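Local coordinates for protein glycosyl hydrolase (Streptomyces cattleya, PDB 7LR8) that probably hydrolyses the Manβ1-4GlcNAc linkage of N-glycan core fragments, as a glycosidase of family GH5, subfamily 18, at residues E130-L135 and L146-G151; N152-F157 and H207-A212; D175-M180 and A215-V220. The protein carries 1 engineered substitution. All blocks are in the same frame, centred on the assembly; numbering follows the deposited sequence.

Interaction 1: E130-L135 and L146-G151; sequences EYLRTL and LGMTVG
Behind the helix face from which Leu132 and Leu135 meet Met148, the carbonyl oxygen of Glu130 takes two bonds from Thr134. Thr134 N reaches Glu130 O along the helix, and the hydroxyl Thr134 OG1 comes to the same oxygen at 2.7 Å. The two donors lie on opposite faces of the carbonyl plane. The side chain of Glu130 is held by Arg133, which grips it side-on with one nitrogen to each carboxylate oxygen. Arg133 NE meets Glu130 OE1 at 3.0 Å, and Arg133 NH2 meets Glu130 OE2 at 2.7 Å. Both bonds come from the syn side and lie near the guanidinium plane, though tilted out of the carboxylate plane. This salt bridge is on the side turned from the strand.

The contact itself is apolar and buried. Met148 and Leu132 carry most of it, and the methyl group of Met148 meets both leucines. The Met148 chain folds at chi2 (-67°) and again at chi3 (-60°), which brings CE up against them. Met148 CE lies 4.0 Å from Leu135 CB and 4.1 Å from Leu132 CD2. Met148 meets Leu135 at about a right angle. Leu132 also reaches Val150: its CD2 is 3.8 Å from Val150 O, and its CD1 is 4.4 Å from Val150 CG1.

Helix 122-139 links strand 90-94 to strand 145-152, its parallel neighbour, in a beta-alpha-beta crossover of the (β/α)8 barrel, and these residues pack the helix on the second strand. On the barrel's inner side, Thr149 OG1 is hydrogen-bonded to Asn92 and Gln267. Helix 170-187 joins the outer layer, where its Met180 touches both Leu132 and Val150.

Interaction 2: N152-F157 and H207-A212; sequences NAINQF and HPFTPA. Engineered in segment 152-157: Ala153 (natural residue Glu). With BMA (beta-D-mannopyranose), chain D.
Asn155 meets His207 and Phe209 in a mixed polar and CH-pi contact, buried beside the glycan pocket. It joins the 3-10 turn after strand 145-152 to the segment leading into helix 211-216. Asn155 CG sits between its own backbone N and carbonyl carbon (chi1 65°), and from there the amide crosses the imidazole nearly at right angles, planes 80° apart. Asn155 ND2 donates to His207 NE2 at 2.9 Å. The bond is moderately bent, and the donor is tilted from the ring plane. The other end of the amide is also held, since Asn155 OD1 accepts from Tyr198 N.

The CB of Asn155 lies over one face of the Phe209 ring, 3.8 Å from its centroid. Ile154 CG2 approaches Phe209 CZ obliquely at 4.4 Å. Arg373 is hydrogen-bonded to the carbonyl oxygens of His207 and Phe209.

Just before this turn, Asn152 ND2 donates to O2 of the mannose at 2.7 Å. The adjoining Ala153 is engineered from a glutamate. In GH5 enzymes the Asn-Glu pair ending the fourth strand normally supplies a sugar-binding asparagine and the general acid/base glutamate, consistent with Asn152 here.

Because His207 NE2 accepts a hydrogen bond, it is probably unprotonated, and the ring is then neutral with its hydrogen on ND1. Bonded at both ends, the Asn155 amide is probably fixed against flipping.

Interaction 3: D175-M180 and A215-V220; sequences DWLRRM and ARIGAV. With AE3 (2-(2-ethoxyethoxy)ethanol), chain F.
The guanidinium of Arg178 meets Ile217 CD1 obliquely, with Arg178 NH2 3.5 Å from that methyl group. At its edge, in plane, lies Asp175 OD1, one turn back on the helix, and the two form a long salt bridge of 3.6 Å from Arg178 NH1. The indole of Trp176 carries Met180 CG over the centre of one face and meets Phe119 edge-to-face.

Ile217 is the centre of the contact. Its CG2 is anti to the backbone N and reaches Leu177 CB at 4.1 Å, while CD1 touches both Leu177 CD1 and the arginine end.

Arg179 points to another side of the helix. Its chain is extended, and Arg179 NH1 donates to O4 of the bound 2-(2-ethoxyethoxy)ethanol at 3.0 Å, with the ligand at the guanidinium edge. With an alanine at this position, the ligand hydroxyl is likely to lose this donor and the ligand to be held less firmly.

Leu177 and Ile217 both also touch His195 of strand 194-196. Helix 170-187 and the residue just past helix 211-216 thus meet over strand 194-196, in the outer layer of a (β/α)8 barrel.

Overall arrangement
Interaction 1 closes along the chain before the other two open, and the segments of interactions 2 and 3 alternate. Strand 145-152 of interaction 1 runs straight into the turn of interaction 2, although their centres are 18 Å apart. Interaction 3 touches both. Trp176 of segment 175-180 reaches each of them: its CH2 lies 3.6 Å from Val150 CG1, and its CZ3 lies 3.7 Å from Ile154 CG2. Phe209 CE2 also packs on Leu177 CG at 3.9 Å. Segment 152-157 of interaction 2 holds Asn152, which binds the mannose. By contrast, the side chain of Val150 in interaction 1 is about 13 Å from that sugar, and that of Leu177 in interaction 3 is about 11 Å from the side chain of Ala153.

Interaction 1: E130-L135 and L146-G151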
loop_
_atom_site.group_PDB
_atom_site.type_symbol
_atom_site.label_atom_id
_atom_site.label_comp_id
_atom_site.label_asym_id
_atom_site.label_seq_id
_atom_site.Cartn_x
_atom_site.Cartn_y
_atom_site.Cartn_z
ATOM N N GLU B 130 2.262 -13.591 -13.754
ATOM C CA GLU B 130 3.140 -12.909 -14.701
ATOM C C GLU B 130 4.307 -12.243 -13.984
ATOM O O GLU B 130 5.432 -12.218 -14.505
ATOM C CB GLU B 130 2.341 -11.882 -15.511
ATOM C CG GLU B 130 3.128 -11.142 -16.603
ATOM C CD GLU B 130 3.875 -12.047 -17.601
ATOM O OE1 GLU B 130 3.605 -13.271 -17.716
ATOM O OE2 GLU B 130 4.767 -11.512 -18.272
ATOM N N TYR B 131 4.050 -11.708 -12.788
ATOM C CA TYR B 131 5.098 -11.127 -11.956
ATOM C C TYR B 131 6.160 -12.164 -11.588
ATOM O O TYR B 131 7.359 -11.933 -11.784
ATOM C CB TYR B 131 4.438 -10.526 -10.711
ATOM C CG TYR B 131 5.320 -10.175 -9.544
ATOM C CD1 TYR B 131 6.271 -9.165 -9.625
ATOM C CD2 TYR B 131 5.184 -10.850 -8.344
ATOM C CE1 TYR B 131 7.068 -8.836 -8.520
ATOM C CE2 TYR B 131 5.986 -10.530 -7.226
ATOM C CZ TYR B 131 6.925 -9.527 -7.334
ATOM O OH TYR B 131 7.711 -9.180 -6.248
ATOM N N LEU B 132 5.735 -13.324 -11.079
ATOM C CA LEU B 132 6.698 -14.354 -10.684
ATOM C C LEU B 132 7.461 -14.896 -11.888
ATOM O O LEU B 132 8.679 -15.092 -11.823
ATOM C CB LEU B 132 5.996 -15.499 -9.955
ATOM C CG LEU B 132 5.365 -15.223 -8.590
ATOM C CD1 LEU B 132 4.687 -16.488 -8.093
ATOM C CD2 LEU B 132 6.425 -14.757 -7.604
ATOM N N ARG B 133 6.754 -15.146 -12.997
ATOM C CA ARG B 133 7.417 -15.578 -14.218
ATOM C C ARG B 133 8.449 -14.556 -14.677
ATOM O O ARG B 133 9.543 -14.924 -15.126
ATOM C CB ARG B 133 6.370 -15.802 -15.315
ATOM C CG ARG B 133 6.904 -16.580 -16.521
ATOM C CD ARG B 133 6.072 -16.328 -17.779
ATOM N NE ARG B 133 6.064 -14.914 -18.128
ATOM C CZ ARG B 133 7.043 -14.295 -18.779
ATOM N NH1 ARG B 133 8.115 -14.972 -19.189
ATOM N NH2 ARG B 133 6.946 -12.993 -19.016
ATOM N N THR B 134 8.099 -13.269 -14.598
ATOM C CA THR B 134 8.993 -12.202 -15.044
ATOM C C THR B 134 10.264 -12.159 -14.199
ATOM O O THR B 134 11.376 -12.053 -14.736
ATOM C CB THR B 134 8.261 -10.855 -14.992
ATOM O OG1 THR B 134 7.227 -10.836 -15.988
ATOM C CG2 THR B 134 9.205 -9.698 -15.299
ATOM N N LEU B 135 10.122 -12.234 -12.871
ATOM C CA LEU B 135 11.305 -12.241 -12.010
ATOM C C LEU B 135 12.188 -13.437 -12.318
ATOM O O LEU B 135 13.406 -13.295 -12.499
ATOM C CB LEU B 135 10.905 -12.254 -10.531
ATOM C CG LEU B 135 10.155 -11.022 -10.019
ATOM C CD1 LEU B 135 10.177 -10.993 -8.496
ATOM C CD2 LEU B 135 10.746 -9.744 -10.592
ATOM N N LEU B 146 19.149 -19.360 -7.283
ATOM C CA LEU B 146 18.652 -20.650 -6.817
ATOM C C LEU B 146 17.266 -20.933 -7.369
ATOM O O LEU B 146 16.987 -22.046 -7.823
ATOM C CB LEU B 146 18.613 -20.683 -5.287
ATOM C CG LEU B 146 19.924 -20.686 -4.513
ATOM C CD1 LEU B 146 19.644 -20.432 -3.032
ATOM C CD2 LEU B 146 20.630 -22.010 -4.719
ATOM N N GLY B 147 16.382 -19.946 -7.311
ATOM C CA GLY B 147 15.008 -20.119 -7.723
ATOM C C GLY B 147 14.135 -19.170 -6.927
ATOM O O GLY B 147 14.632 -18.283 -6.238
ATOM N N MET B 148 12.829 -19.390 -7.031
ATOM C CA MET B 148 11.827 -18.538 -6.399
ATOM C C MET B 148 11.171 -19.236 -5.217
ATOM O O MET B 148 10.920 -20.443 -5.259
ATOM C CB MET B 148 10.714 -18.158 -7.386
ATOM C CG MET B 148 11.154 -17.529 -8.680
ATOM S SD MET B 148 11.875 -15.910 -8.443
ATOM C CE MET B 148 10.543 -14.998 -7.687
ATOM N N THR B 149 10.858 -18.455 -4.182
ATOM C CA THR B 149 9.848 -18.814 -3.196
ATOM C C THR B 149 8.623 -17.962 -3.494
ATOM O O THR B 149 8.759 -16.763 -3.745
ATOM C CB THR B 149 10.364 -18.566 -1.773
ATOM O OG1 THR B 149 11.495 -19.414 -1.521
ATOM C CG2 THR B 149 9.287 -18.867 -0.735
ATOM N N VAL B 150 7.436 -18.581 -3.513
ATOM C CA VAL B 150 6.248 -17.869 -3.998
ATOM C C VAL B 150 6.065 -16.545 -3.257
ATOM O O VAL B 150 5.883 -15.490 -3.881
ATOM C CB VAL B 150 4.998 -18.763 -3.892
ATOM C CG1 VAL B 150 3.727 -17.924 -4.098
ATOM C CG2 VAL B 150 5.080 -19.889 -4.918
ATOM N N GLY B 151 6.145 -16.573 -1.927
ATOM C CA GLY B 151 6.080 -15.341 -1.142
ATOM C C GLY B 151 6.239 -15.660 0.333
ATOM O O GLY B 151 5.950 -16.769 0.790
#

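Interaction 2: N152-F157 and H207-A212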
loop_
_atom_site.group_PDB
_atom_site.type_symbol
_atom_site.label_atom_id
_atom_site.label_comp_id
_atom_site.label_asym_id
_atom_site.label_seq_id
_atom_site.Cartn_x
_atom_site.Cartn_y
_atom_site.Cartn_z
ATOM N N ASN B 152 6.698 -14.656 1.072
ATOM C CA ASN B 152 7.062 -14.869 2.476
ATOM C C ASN B 152 5.803 -15.059 3.318
ATOM O O ASN B 152 5.110 -14.092 3.651
ATOM C CB ASN B 152 7.872 -13.693 3.011
ATOM C CG ASN B 152 8.108 -13.805 4.500
ATOM O OD1 ASN B 152 8.528 -14.855 4.961
ATOM N ND2 ASN B 152 7.790 -12.751 5.260
ATOM N N ALA B 153 5.504 -16.310 3.673
ATOM C CA ALA B 153 4.375 -16.625 4.544
ATOM C C ALA B 153 3.092 -15.982 4.026
ATOM O O ALA B 153 2.341 -15.344 4.773
ATOM C CB ALA B 153 4.656 -16.186 5.992
ATOM N N ILE B 154 2.837 -16.160 2.724
ATOM C CA ILE B 154 1.631 -15.607 2.118
ATOM C C ILE B 154 0.385 -16.185 2.772
ATOM O O ILE B 154 -0.664 -15.532 2.783
ATOM C CB ILE B 154 1.627 -15.846 0.586
ATOM C CG1 ILE B 154 0.600 -14.933 -0.099
ATOM C CG2 ILE B 154 1.337 -17.302 0.251
ATOM C CD1 ILE B 154 1.094 -13.518 -0.281
ATOM N N ASN B 155 0.487 -17.383 3.360
ATOM C CA ASN B 155 -0.646 -17.975 4.066
ATOM C C ASN B 155 -1.176 -17.093 5.187
ATOM O O ASN B 155 -2.309 -17.308 5.632
ATOM C CB ASN B 155 -0.288 -19.363 4.633
ATOM C CG ASN B 155 0.802 -19.334 5.725
ATOM O OD1 ASN B 155 1.819 -18.645 5.611
ATOM N ND2 ASN B 155 0.587 -20.113 6.770
ATOM N N GLN B 156 -0.394 -16.122 5.677
ATOM C CA GLN B 156 -0.922 -15.290 6.757
ATOM C C GLN B 156 -2.056 -14.377 6.295
ATOM O O GLN B 156 -2.756 -13.825 7.145
ATOM C CB GLN B 156 0.201 -14.465 7.409
ATOM C CG GLN B 156 0.729 -13.311 6.554
ATOM C CD GLN B 156 0.142 -11.965 6.926
ATOM O OE1 GLN B 156 0.018 -11.628 8.097
ATOM N NE2 GLN B 156 -0.219 -11.184 5.912
ATOM N N PHE B 157 -2.279 -14.232 4.987
ATOM C CA PHE B 157 -3.426 -13.474 4.505
ATOM C C PHE B 157 -4.709 -14.293 4.470
ATOM O O PHE B 157 -5.768 -13.727 4.166
ATOM C CB PHE B 157 -3.155 -12.928 3.096
ATOM C CG PHE B 157 -2.135 -11.821 3.057
ATOM C CD1 PHE B 157 -2.496 -10.518 3.395
ATOM C CD2 PHE B 157 -0.821 -12.078 2.654
ATOM C CE1 PHE B 157 -1.566 -9.492 3.349
ATOM C CE2 PHE B 157 0.118 -11.062 2.617
ATOM C CZ PHE B 157 -0.259 -9.762 2.961
ATOM N N HIS B 207 -6.780 -23.899 9.313
ATOM C CA HIS B 207 -5.999 -23.003 8.461
ATOM C C HIS B 207 -5.946 -23.562 7.038
ATOM O O HIS B 207 -5.730 -24.764 6.859
ATOM C CB HIS B 207 -4.589 -22.838 9.044
ATOM C CG HIS B 207 -3.746 -21.828 8.328
ATOM N ND1 HIS B 207 -4.006 -20.474 8.372
ATOM C CD2 HIS B 207 -2.628 -21.976 7.573
ATOM C CE1 HIS B 207 -3.086 -19.832 7.670
ATOM N NE2 HIS B 207 -2.248 -20.722 7.164
ATOM N N PRO B 208 -6.157 -22.730 6.011
ATOM C CA PRO B 208 -6.346 -23.268 4.651
ATOM C C PRO B 208 -5.090 -23.862 4.051
ATOM O O PRO B 208 -5.185 -24.725 3.167
ATOM C CB PRO B 208 -6.811 -22.045 3.843
ATOM C CG PRO B 208 -7.256 -21.051 4.847
ATOM C CD PRO B 208 -6.425 -21.285 6.075
ATOM N N PHE B 209 -3.919 -23.392 4.464
ATOM C CA PHE B 209 -2.663 -23.930 3.972
ATOM C C PHE B 209 -2.266 -25.069 4.892
ATOM O O PHE B 209 -2.228 -24.895 6.114
ATOM C CB PHE B 209 -1.591 -22.840 3.916
ATOM C CG PHE B 209 -1.747 -21.896 2.741
ATOM C CD1 PHE B 209 -2.666 -20.853 2.780
ATOM C CD2 PHE B 209 -0.956 -22.045 1.609
ATOM C CE1 PHE B 209 -2.805 -19.979 1.691
ATOM C CE2 PHE B 209 -1.085 -21.182 0.518
ATOM C CZ PHE B 209 -2.016 -20.146 0.557
ATOM N N THR B 210 -2.032 -26.245 4.316
ATOM C CA THR B 210 -1.935 -27.468 5.097
ATOM C C THR B 210 -0.508 -28.002 5.145
ATOM O O THR B 210 0.355 -27.589 4.360
ATOM C CB THR B 210 -2.852 -28.552 4.514
ATOM O OG1 THR B 210 -2.359 -28.951 3.225
ATOM C CG2 THR B 210 -4.291 -28.036 4.379
ATOM N N PRO B 211 -0.220 -28.926 6.069
ATOM C CA PRO B 211 1.083 -29.608 6.011
ATOM C C PRO B 211 1.309 -30.320 4.691
ATOM O O PRO B 211 2.432 -30.340 4.175
ATOM C CB PRO B 211 1.012 -30.598 7.179
ATOM C CG PRO B 211 -0.015 -30.018 8.122
ATOM C CD PRO B 211 -1.023 -29.347 7.233
ATOM N N ALA B 212 0.260 -30.907 4.124
ATOM C CA ALA B 212 0.403 -31.574 2.835
ATOM C C ALA B 212 0.833 -30.596 1.742
ATOM O O ALA B 212 1.671 -30.937 0.897
ATOM C CB ALA B 212 -0.908 -32.264 2.461
HETATM C C1 BMA D . 8.537 -13.990 10.089
HETATM C C2 BMA D . 9.293 -13.265 8.930
HETATM C C3 BMA D . 9.164 -11.768 9.124
HETATM C C4 BMA D . 9.476 -11.376 10.633
HETATM C C5 BMA D . 10.039 -12.588 11.428
HETATM C C6 BMA D . 10.257 -12.298 12.896
HETATM O O2 BMA D . 8.771 -13.618 7.658
HETATM O O3 BMA D . 7.870 -11.301 8.666
HETATM O O4 BMA D . 10.417 -10.339 10.628
HETATM O O5 BMA D . 9.098 -13.676 11.385
HETATM O O6 BMA D . 8.968 -11.959 13.464
#

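Interaction 3: D175-M180 and A215-V220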
loop_
_atom_site.group_PDB
_atom_site.type_symbol
_atom_site.label_atom_id
_atom_site.label_comp_id
_atom_site.label_asym_id
_atom_site.label_seq_id
_atom_site.Cartn_x
_atom_site.Cartn_y
_atom_site.Cartn_z
ATOM N N ASP B 175 -4.495 -25.201 -5.407
ATOM C CA ASP B 175 -4.571 -24.827 -6.817
ATOM C C ASP B 175 -3.791 -23.545 -7.091
ATOM O O ASP B 175 -3.086 -23.444 -8.104
ATOM C CB ASP B 175 -6.032 -24.669 -7.246
ATOM C CG ASP B 175 -6.748 -26.004 -7.417
ATOM O OD1 ASP B 175 -6.077 -27.035 -7.597
ATOM O OD2 ASP B 175 -7.998 -26.016 -7.390
ATOM N N TRP B 176 -3.908 -22.554 -6.199
ATOM C CA TRP B 176 -3.173 -21.302 -6.353
ATOM C C TRP B 176 -1.670 -21.540 -6.306
ATOM O O TRP B 176 -0.919 -21.028 -7.145
ATOM C CB TRP B 176 -3.592 -20.317 -5.258
ATOM C CG TRP B 176 -2.924 -18.990 -5.345
ATOM C CD1 TRP B 176 -3.263 -17.947 -6.173
ATOM C CD2 TRP B 176 -1.802 -18.549 -4.582
ATOM N NE1 TRP B 176 -2.417 -16.883 -5.956
ATOM C CE2 TRP B 176 -1.515 -17.225 -4.979
ATOM C CE3 TRP B 176 -1.015 -19.144 -3.584
ATOM C CZ2 TRP B 176 -0.460 -16.491 -4.437
ATOM C CZ3 TRP B 176 0.032 -18.404 -3.025
ATOM C CH2 TRP B 176 0.296 -17.093 -3.448
ATOM N N LEU B 177 -1.214 -22.311 -5.312
ATOM C CA LEU B 177 0.207 -22.615 -5.198
ATOM C C LEU B 177 0.733 -23.253 -6.478
ATOM O O LEU B 177 1.801 -22.878 -6.977
ATOM C CB LEU B 177 0.442 -23.544 -4.011
ATOM C CG LEU B 177 0.361 -22.955 -2.604
ATOM C CD1 LEU B 177 0.517 -24.100 -1.596
ATOM C CD2 LEU B 177 1.438 -21.912 -2.415
ATOM N N ARG B 178 0.007 -24.238 -7.016
ATOM C CA ARG B 178 0.474 -24.911 -8.227
ATOM C C ARG B 178 0.557 -23.940 -9.396
ATOM O O ARG B 178 1.487 -24.012 -10.211
ATOM C CB ARG B 178 -0.441 -26.085 -8.571
ATOM C CG ARG B 178 -0.037 -27.363 -7.852
ATOM C CD ARG B 178 -0.970 -28.514 -8.170
ATOM N NE ARG B 178 -2.226 -28.390 -7.439
ATOM C CZ ARG B 178 -2.477 -28.990 -6.281
ATOM N NH1 ARG B 178 -3.649 -28.814 -5.686
ATOM N NH2 ARG B 178 -1.562 -29.768 -5.724
ATOM N N ARG B 179 -0.406 -23.021 -9.493
ATOM C CA ARG B 179 -0.368 -22.029 -10.561
ATOM C C ARG B 179 0.816 -21.085 -10.392
ATOM O O ARG B 179 1.499 -20.761 -11.371
ATOM C CB ARG B 179 -1.676 -21.249 -10.590
ATOM C CG ARG B 179 -1.731 -20.212 -11.679
ATOM C CD ARG B 179 -3.154 -19.940 -12.073
ATOM N NE ARG B 179 -3.196 -18.963 -13.148
ATOM C CZ ARG B 179 -4.258 -18.221 -13.435
ATOM N NH1 ARG B 179 -5.372 -18.359 -12.725
ATOM N NH2 ARG B 179 -4.198 -17.348 -14.432
ATOM N N MET B 180 1.070 -20.631 -9.162
ATOM C CA MET B 180 2.225 -19.773 -8.911
ATOM C C MET B 180 3.523 -20.488 -9.252
ATOM O O MET B 180 4.401 -19.921 -9.915
ATOM C CB MET B 180 2.239 -19.303 -7.456
ATOM C CG MET B 180 1.057 -18.398 -7.072
ATOM S SD MET B 180 0.965 -16.884 -8.077
ATOM C CE MET B 180 -0.369 -17.311 -9.181
ATOM N N ALA B 215 4.632 -29.928 2.136
ATOM C CA ALA B 215 5.494 -31.079 1.909
ATOM C C ALA B 215 5.266 -31.754 0.561
ATOM O O ALA B 215 6.059 -32.622 0.179
ATOM C CB ALA B 215 5.302 -32.108 3.037
ATOM N N ARG B 216 4.220 -31.383 -0.175
ATOM C CA ARG B 216 3.922 -32.054 -1.434
ATOM C C ARG B 216 3.789 -31.123 -2.632
ATOM O O ARG B 216 3.605 -31.613 -3.754
ATOM C CB ARG B 216 2.639 -32.891 -1.296
ATOM C CG ARG B 216 2.746 -33.946 -0.214
ATOM C CD ARG B 216 1.426 -34.658 0.049
ATOM N NE ARG B 216 1.484 -35.397 1.309
ATOM C CZ ARG B 216 0.444 -35.990 1.889
ATOM N NH1 ARG B 216 -0.759 -35.942 1.326
ATOM N NH2 ARG B 216 0.610 -36.634 3.039
ATOM N N ILE B 217 3.864 -29.807 -2.437
ATOM C CA ILE B 217 3.864 -28.833 -3.523
ATOM C C ILE B 217 5.167 -28.047 -3.447
ATOM O O ILE B 217 5.589 -27.649 -2.356
ATOM C CB ILE B 217 2.644 -27.890 -3.432
ATOM C CG1 ILE B 217 1.339 -28.691 -3.382
ATOM C CG2 ILE B 217 2.601 -26.945 -4.605
ATOM C CD1 ILE B 217 0.101 -27.819 -3.271
ATOM N N GLY B 218 5.812 -27.835 -4.597
ATOM C CA GLY B 218 7.105 -27.178 -4.628
ATOM C C GLY B 218 8.248 -28.152 -4.350
ATOM O O GLY B 218 8.053 -29.294 -3.937
ATOM N N ALA B 219 9.475 -27.672 -4.575
ATOM C CA ALA B 219 10.633 -28.562 -4.696
ATOM C C ALA B 219 11.133 -29.099 -3.355
ATOM O O ALA B 219 11.644 -30.226 -3.296
ATOM C CB ALA B 219 11.774 -27.826 -5.400
ATOM N N VAL B 220 11.054 -28.301 -2.296
ATOM C CA VAL B 220 11.511 -28.690 -0.964
ATOM C C VAL B 220 10.504 -28.124 0.026
ATOM O O VAL B 220 9.736 -27.217 -0.296
ATOM C CB VAL B 220 12.942 -28.179 -0.649
ATOM C CG1 VAL B 220 13.951 -28.675 -1.691
ATOM C CG2 VAL B 220 12.972 -26.659 -0.569
HETATM C C1 AE3 F . -8.526 -20.941 -14.972
HETATM C C2 AE3 F . -9.681 -20.211 -14.292
HETATM O O2 AE3 F . -9.329 -18.877 -14.063
HETATM C C3 AE3 F . -9.724 -18.410 -12.807
HETATM C C4 AE3 F . -8.481 -18.174 -11.951
HETATM O O3 AE3 F . -8.798 -18.336 -10.598
HETATM C C5 AE3 F . -7.739 -18.058 -9.725
HETATM C C6 AE3 F . -7.088 -19.360 -9.259
HETATM O O4 AE3 F . -6.076 -19.730 -10.155
#